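Local structure of transcriptional regulator, TetR family (Cytophaga hutchinsonii, 3EUP) at residues S164-I175 / S185-I196. The protein probably represses or otherwise regulates transcription as a dimer of the TetR family, binding DNA through an N-terminal helix-turn-helix domain. Numbering follows the deposited sequence.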
ATOM      1  N   SER A 164      10.853   5.693  -7.650  1.00 22.01           N
ATOM      2  CA  SER A 164      10.091   4.809  -8.526  1.00 22.34           C
ATOM      3  C   SER A 164      10.257   3.339  -8.190  1.00 21.77           C
ATOM      4  O   SER A 164       9.301   2.577  -8.323  1.00 23.43           O
ATOM      5  CB  SER A 164      10.458   5.026  -9.985  1.00 22.24           C
ATOM      6  OG  SER A 164      10.247   6.394 -10.297  1.00 25.76           O
ATOM      7  N   MET A 165      11.455   2.957  -7.770  1.00 21.66           N
ATOM      8  CA  MET A 165      11.774   1.590  -7.331  1.00 20.69           C
ATOM      9  C   MET A 165      10.901   1.244  -6.144  1.00 19.84           C
ATOM     10  O   MET A 165      10.283   0.177  -6.113  1.00 20.53           O
ATOM     11  CB  MET A 165      13.271   1.455  -6.904  1.00 20.77           C
ATOM     12  CG  MET A 165      14.341   1.483  -8.044  1.00 20.50           C
ATOM     13  SD  MET A 165      16.087   1.415  -7.425  1.00 14.54           S
ATOM     14  CE  MET A 165      15.973  -0.189  -6.598  1.00 18.28           C
ATOM     15  N   ILE A 166      10.879   2.151  -5.167  1.00 19.05           N
ATOM     16  CA  ILE A 166      10.080   2.012  -3.966  1.00 19.23           C
ATOM     17  C   ILE A 166       8.623   1.845  -4.308  1.00 19.05           C
ATOM     18  O   ILE A 166       7.967   0.935  -3.825  1.00 19.29           O
ATOM     19  CB  ILE A 166      10.332   3.189  -3.002  1.00 20.06           C
ATOM     20  CG1 ILE A 166      11.765   3.062  -2.433  1.00 21.42           C
ATOM     21  CG2 ILE A 166       9.249   3.216  -1.876  1.00 17.51           C
ATOM     22  CD1 ILE A 166      12.292   4.273  -1.615  1.00 21.39           C
ATOM     23  N   ALA A 167       8.131   2.666  -5.225  1.00 19.65           N
ATOM     24  CA  ALA A 167       6.765   2.553  -5.669  1.00 19.55           C
ATOM     25  C   ALA A 167       6.508   1.209  -6.287  1.00 20.13           C
ATOM     26  O   ALA A 167       5.474   0.585  -6.040  1.00 20.83           O
ATOM     27  CB  ALA A 167       6.412   3.686  -6.662  1.00 19.36           C
ATOM     28  N   LEU A 168       7.417   0.772  -7.139  1.00 21.29           N
ATOM     29  CA  LEU A 168       7.226  -0.480  -7.817  1.00 21.37           C
ATOM     30  C   LEU A 168       7.237  -1.683  -6.874  1.00 20.76           C
ATOM     31  O   LEU A 168       6.447  -2.608  -7.066  1.00 20.12           O
ATOM     32  CB  LEU A 168       8.255  -0.661  -8.917  1.00 21.30           C
ATOM     33  CG  LEU A 168       8.035   0.123 -10.213  1.00 23.57           C
ATOM     34  CD1 LEU A 168       9.309  -0.020 -11.116  1.00 19.76           C
ATOM     35  CD2 LEU A 168       6.765  -0.352 -10.902  1.00 20.68           C
ATOM     36  N   VAL A 169       8.115  -1.679  -5.869  1.00 20.88           N
ATOM     37  CA  VAL A 169       8.190  -2.768  -4.938  1.00 20.68           C
ATOM     38  C   VAL A 169       6.922  -2.814  -4.058  1.00 21.69           C
ATOM     39  O   VAL A 169       6.274  -3.845  -3.957  1.00 20.52           O
ATOM     40  CB  VAL A 169       9.470  -2.700  -4.086  1.00 21.70           C
ATOM     41  CG1 VAL A 169       9.430  -3.736  -2.941  1.00 18.95           C
ATOM     42  CG2 VAL A 169      10.704  -2.935  -4.997  1.00 19.38           C
ATOM     43  N   GLU A 170       6.545  -1.670  -3.489  1.00 21.39           N
ATOM     44  CA  GLU A 170       5.398  -1.603  -2.628  1.00 20.87           C
ATOM     45  C   GLU A 170       4.098  -1.871  -3.391  1.00 21.11           C
ATOM     46  O   GLU A 170       3.220  -2.506  -2.861  1.00 21.57           O
ATOM     47  CB  GLU A 170       5.375  -0.271  -1.889  1.00 21.47           C
ATOM     48  CG  GLU A 170       6.619  -0.067  -1.019  1.00 22.81           C
ATOM     49  CD  GLU A 170       6.811  -1.175   0.007  1.00 27.96           C
ATOM     50  OE1 GLU A 170       6.113  -1.159   1.064  1.00 29.16           O
ATOM     51  OE2 GLU A 170       7.691  -2.036  -0.231  1.00 27.92           O
ATOM     52  N   GLY A 171       4.016  -1.399  -4.635  1.00 21.25           N
ATOM     53  CA  GLY A 171       2.891  -1.651  -5.522  1.00 20.95           C
ATOM     54  C   GLY A 171       2.779  -3.113  -5.915  1.00 21.03           C
ATOM     55  O   GLY A 171       1.663  -3.637  -5.987  1.00 19.97           O
ATOM     56  N   ALA A 172       3.925  -3.776  -6.128  1.00 20.08           N
ATOM     57  CA  ALA A 172       3.962  -5.210  -6.408  1.00 20.29           C
ATOM     58  C   ALA A 172       3.387  -5.964  -5.226  1.00 20.13           C
ATOM     59  O   ALA A 172       2.534  -6.804  -5.413  1.00 21.63           O
ATOM     60  CB  ALA A 172       5.434  -5.709  -6.769  1.00 18.82           C
ATOM     61  N   ILE A 173       3.815  -5.621  -4.006  1.00 20.39           N
ATOM     62  CA  ILE A 173       3.327  -6.278  -2.790  1.00 20.12           C
ATOM     63  C   ILE A 173       1.808  -6.118  -2.659  1.00 20.45           C
ATOM     64  O   ILE A 173       1.076  -7.102  -2.404  1.00 21.31           O
ATOM     65  CB  ILE A 173       4.094  -5.829  -1.526  1.00 21.53           C
ATOM     66  CG1 ILE A 173       5.605  -6.243  -1.625  1.00 22.27           C
ATOM     67  CG2 ILE A 173       3.354  -6.310  -0.219  1.00 18.44           C
ATOM     68  CD1 ILE A 173       6.499  -5.749  -0.465  1.00 23.47           C
ATOM     69  N   LEU A 174       1.325  -4.909  -2.924  1.00 21.17           N
ATOM     70  CA  LEU A 174      -0.103  -4.591  -2.834  1.00 21.35           C
ATOM     71  C   LEU A 174      -0.947  -5.462  -3.739  1.00 20.66           C
ATOM     72  O   LEU A 174      -1.959  -6.005  -3.312  1.00 20.05           O
ATOM     73  CB  LEU A 174      -0.366  -3.118  -3.163  1.00 21.43           C
ATOM     74  CG  LEU A 174      -1.854  -2.739  -3.158  1.00 22.92           C
ATOM     75  CD1 LEU A 174      -2.395  -2.811  -1.749  1.00 27.25           C
ATOM     76  CD2 LEU A 174      -2.063  -1.329  -3.773  1.00 25.88           C
ATOM     77  N   ILE A 175      -0.501  -5.620  -4.977  1.00 20.70           N
ATOM     78  CA  ILE A 175      -1.187  -6.445  -5.945  1.00 19.05           C
ATOM     79  C   ILE A 175      -1.168  -7.910  -5.510  1.00 20.04           C
ATOM     80  O   ILE A 175      -2.194  -8.646  -5.546  1.00 19.06           O
ATOM     81  CB  ILE A 175      -0.540  -6.274  -7.296  1.00 19.39           C
ATOM     82  CG1 ILE A 175      -0.851  -4.874  -7.838  1.00 19.65           C
ATOM     83  CG2 ILE A 175      -0.988  -7.378  -8.307  1.00 18.89           C
ATOM     84  CD1 ILE A 175      -0.009  -4.446  -9.069  1.00 17.37           C
ATOM     85  N   SER A 185       2.005  -9.957  -9.463  1.00 21.17           N
ATOM     86  CA  SER A 185       3.061  -9.111  -8.926  1.00 21.06           C
ATOM     87  C   SER A 185       4.374  -9.365  -9.687  1.00 21.41           C
ATOM     88  O   SER A 185       5.195  -8.450  -9.819  1.00 21.15           O
ATOM     89  CB  SER A 185       3.202  -9.298  -7.412  1.00 20.94           C
ATOM     90  OG  SER A 185       3.175 -10.688  -7.049  1.00 21.53           O
ATOM     91  N   ASP A 186       4.590 -10.585 -10.210  1.00 21.47           N
ATOM     92  CA  ASP A 186       5.816 -10.854 -11.022  1.00 22.05           C
ATOM     93  C   ASP A 186       5.938  -9.889 -12.218  1.00 21.67           C
ATOM     94  O   ASP A 186       7.035  -9.527 -12.599  1.00 20.26           O
ATOM     95  CB  ASP A 186       5.888 -12.320 -11.525  1.00 23.05           C
ATOM     96  CG  ASP A 186       6.251 -13.289 -10.435  1.00 24.94           C
ATOM     97  OD1 ASP A 186       6.724 -12.833  -9.362  1.00 25.81           O
ATOM     98  OD2 ASP A 186       5.974 -14.496 -10.619  1.00 24.81           O
ATOM     99  N   TYR A 187       4.822  -9.450 -12.793  1.00 21.23           N
ATOM    100  CA  TYR A 187       4.889  -8.444 -13.873  1.00 21.97           C
ATOM    101  C   TYR A 187       5.491  -7.113 -13.392  1.00 21.07           C
ATOM    102  O   TYR A 187       6.270  -6.483 -14.111  1.00 21.56           O
ATOM    103  CB  TYR A 187       3.529  -8.154 -14.510  1.00 22.00           C
ATOM    104  CG  TYR A 187       2.965  -9.285 -15.306  1.00 22.83           C
ATOM    105  CD1 TYR A 187       3.544  -9.689 -16.523  1.00 22.69           C
ATOM    106  CD2 TYR A 187       1.832  -9.944 -14.874  1.00 25.01           C
ATOM    107  CE1 TYR A 187       2.995 -10.724 -17.258  1.00 25.11           C
ATOM    108  CE2 TYR A 187       1.282 -10.975 -15.603  1.00 26.99           C
ATOM    109  CZ  TYR A 187       1.877 -11.368 -16.788  1.00 27.88           C
ATOM    110  OH  TYR A 187       1.319 -12.394 -17.497  1.00 33.73           O
ATOM    111  N   VAL A 188       5.229  -6.746 -12.148  1.00 20.33           N
ATOM    112  CA  VAL A 188       5.763  -5.478 -11.616  1.00 20.09           C
ATOM    113  C   VAL A 188       7.271  -5.588 -11.323  1.00 20.89           C
ATOM    114  O   VAL A 188       8.069  -4.639 -11.562  1.00 20.78           O
ATOM    115  CB  VAL A 188       4.960  -5.047 -10.385  1.00 19.87           C
ATOM    116  CG1 VAL A 188       5.439  -3.650  -9.846  1.00 19.52           C
ATOM    117  CG2 VAL A 188       3.449  -5.058 -10.739  1.00 18.84           C
ATOM    118  N   PHE A 189       7.677  -6.728 -10.779  1.00 20.95           N
ATOM    119  CA  PHE A 189       9.098  -6.958 -10.545  1.00 21.24           C
ATOM    120  C   PHE A 189       9.847  -6.966 -11.868  1.00 22.10           C
ATOM    121  O   PHE A 189      11.021  -6.537 -11.937  1.00 22.96           O
ATOM    122  CB  PHE A 189       9.298  -8.268  -9.750  1.00 20.99           C
ATOM    123  CG  PHE A 189       8.947  -8.123  -8.302  1.00 22.34           C
ATOM    124  CD1 PHE A 189       9.692  -7.263  -7.503  1.00 22.05           C
ATOM    125  CD2 PHE A 189       7.895  -8.791  -7.730  1.00 19.78           C
ATOM    126  CE1 PHE A 189       9.377  -7.068  -6.172  1.00 21.20           C
ATOM    127  CE2 PHE A 189       7.595  -8.621  -6.397  1.00 22.66           C
ATOM    128  CZ  PHE A 189       8.361  -7.737  -5.603  1.00 22.77           C
ATOM    129  N   GLU A 190       9.184  -7.454 -12.912  1.00 21.59           N
ATOM    130  CA  GLU A 190       9.753  -7.408 -14.251  1.00 23.54           C
ATOM    131  C   GLU A 190       9.968  -5.937 -14.701  1.00 23.32           C
ATOM    132  O   GLU A 190      11.019  -5.582 -15.271  1.00 23.27           O
ATOM    133  CB  GLU A 190       8.839  -8.168 -15.230  1.00 23.90           C
ATOM    134  CG  GLU A 190       9.528  -8.706 -16.395  1.00 28.57           C
ATOM    135  CD  GLU A 190       8.555  -9.185 -17.492  1.00 34.49           C
ATOM    136  OE1 GLU A 190       7.439  -9.698 -17.148  1.00 33.88           O
ATOM    137  OE2 GLU A 190       8.911  -8.994 -18.694  1.00 34.29           O
ATOM    138  N   SER A 191       8.995  -5.074 -14.437  1.00 22.37           N
ATOM    139  CA  SER A 191       9.189  -3.667 -14.718  1.00 22.55           C
ATOM    140  C   SER A 191      10.246  -3.038 -13.814  1.00 22.07           C
ATOM    141  O   SER A 191      10.864  -2.122 -14.224  1.00 22.53           O
ATOM    142  CB  SER A 191       7.863  -2.882 -14.626  1.00 23.27           C
ATOM    143  OG  SER A 191       6.999  -3.215 -15.718  1.00 23.32           O
ATOM    144  N   LEU A 192      10.433  -3.481 -12.580  1.00 22.16           N
ATOM    145  CA  LEU A 192      11.563  -2.977 -11.804  1.00 22.69           C
ATOM    146  C   LEU A 192      12.887  -3.268 -12.534  1.00 23.62           C
ATOM    147  O   LEU A 192      13.744  -2.398 -12.652  1.00 22.54           O
ATOM    148  CB  LEU A 192      11.597  -3.609 -10.433  1.00 23.35           C
ATOM    149  CG  LEU A 192      12.666  -3.172  -9.444  1.00 23.12           C
ATOM    150  CD1 LEU A 192      12.537  -1.663  -9.065  1.00 24.35           C
ATOM    151  CD2 LEU A 192      12.507  -4.039  -8.218  1.00 22.13           C
ATOM    152  N   GLU A 193      13.056  -4.490 -13.017  1.00 24.20           N
ATOM    153  CA  GLU A 193      14.228  -4.807 -13.833  1.00 26.61           C
ATOM    154  C   GLU A 193      14.374  -3.898 -15.055  1.00 25.60           C
ATOM    155  O   GLU A 193      15.466  -3.428 -15.359  1.00 25.03           O
ATOM    156  CB  GLU A 193      14.163  -6.251 -14.332  1.00 28.03           C
ATOM    157  CG  GLU A 193      14.542  -7.268 -13.313  1.00 34.27           C
ATOM    158  CD  GLU A 193      15.336  -8.438 -13.917  1.00 41.42           C
ATOM    159  OE1 GLU A 193      15.290  -8.617 -15.155  1.00 46.33           O
ATOM    160  OE2 GLU A 193      16.009  -9.171 -13.146  1.00 46.08           O
ATOM    161  N   ASP A 194      13.288  -3.681 -15.785  1.00 26.12           N
ATOM    162  CA  ASP A 194      13.320  -2.764 -16.938  1.00 26.80           C
ATOM    163  C   ASP A 194      13.767  -1.329 -16.528  1.00 26.85           C
ATOM    164  O   ASP A 194      14.520  -0.679 -17.248  1.00 26.41           O
ATOM    165  CB  ASP A 194      11.952  -2.698 -17.627  1.00 27.37           C
ATOM    166  CG  ASP A 194      11.479  -4.065 -18.132  1.00 30.30           C
ATOM    167  OD1 ASP A 194      12.344  -4.928 -18.404  1.00 30.29           O
ATOM    168  OD2 ASP A 194      10.251  -4.290 -18.267  1.00 30.38           O
ATOM    169  N   LEU A 195      13.304  -0.836 -15.385  1.00 25.31           N
ATOM    170  CA  LEU A 195      13.694   0.502 -14.954  1.00 25.65           C
ATOM    171  C   LEU A 195      15.211   0.597 -14.824  1.00 26.00           C
ATOM    172  O   LEU A 195      15.829   1.528 -15.315  1.00 24.51           O
ATOM    173  CB  LEU A 195      13.014   0.866 -13.612  1.00 24.86           C
ATOM    174  CG  LEU A 195      13.199   2.246 -12.997  1.00 23.47           C
ATOM    175  CD1 LEU A 195      12.541   3.335 -13.890  1.00 27.13           C
ATOM    176  CD2 LEU A 195      12.613   2.283 -11.606  1.00 24.75           C
ATOM    177  N   ILE A 196      15.807  -0.383 -14.163  1.00 26.86           N
ATOM    178  CA  ILE A 196      17.247  -0.336 -13.896  1.00 27.47           C
ATOM    179  C   ILE A 196      18.082  -0.600 -15.170  1.00 27.91           C
ATOM    180  O   ILE A 196      19.089   0.120 -15.435  1.00 27.34           O
ATOM    181  CB  ILE A 196      17.601  -1.234 -12.709  1.00 27.41           C
ATOM    182  CG1 ILE A 196      16.923  -0.648 -11.476  1.00 29.83           C
ATOM    183  CG2 ILE A 196      19.139  -1.284 -12.527  1.00 28.30           C
ATOM    184  CD1 ILE A 196      16.682  -1.627 -10.439  1.00 34.10           C
TER
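Leu168 packs as a knob into a hole on the facing helix, lined by Val188, Ser191, Leu192 and Leu195. Its two methyls divide the work: CD1 reaches the backbone of Leu192, 3.8 Å from that residue's CA, while CD2 meets CG1 of Val188 at 3.7 Å. With CG1 anti to the backbone N (chi1 -176°), Val188 turns that CG1 between Leu168 and Ala172, where it also comes within 3.1 Å of Leu168 O, and its CG2 goes to CD1 of Ile175. One turn beyond Leu168, Ala172 CB lies over a face of the Phe189 ring, a CH-pi contact 3.9 Å from the centroid and 23° off the ring normal. The backbones draw nearest at the same end, Ala172 CA standing 4.7 Å from Ser185 CA. Toward the other end Leu192 forks, CD1 against Met165 CG at 3.8 Å and CD2 against Val169 CG2, and Leu195 CD2 packs on Ser164 CB.

The segments run antiparallel at 171°, their axes 8.5 Å apart. Behind them, Leu139 of helix 122-148 backs Met165, and Ser92 and Asn96 of helix 91-96 touch Phe189. Ser164 OG hydrogen-bonds Ser191 OG of the second subunit, and Ser191 OG pairs with Ser164 OG there; Asp194 makes a salt bridge to Lys160 of that subunit. No hydrogen bond joins the two segments, so their mutual contact is almost wholly apolar packing, while Ser164, Ser191 and Asp194 reach across to the second subunit, consistent with the helical pair through which TetR-family regulators commonly dimerise.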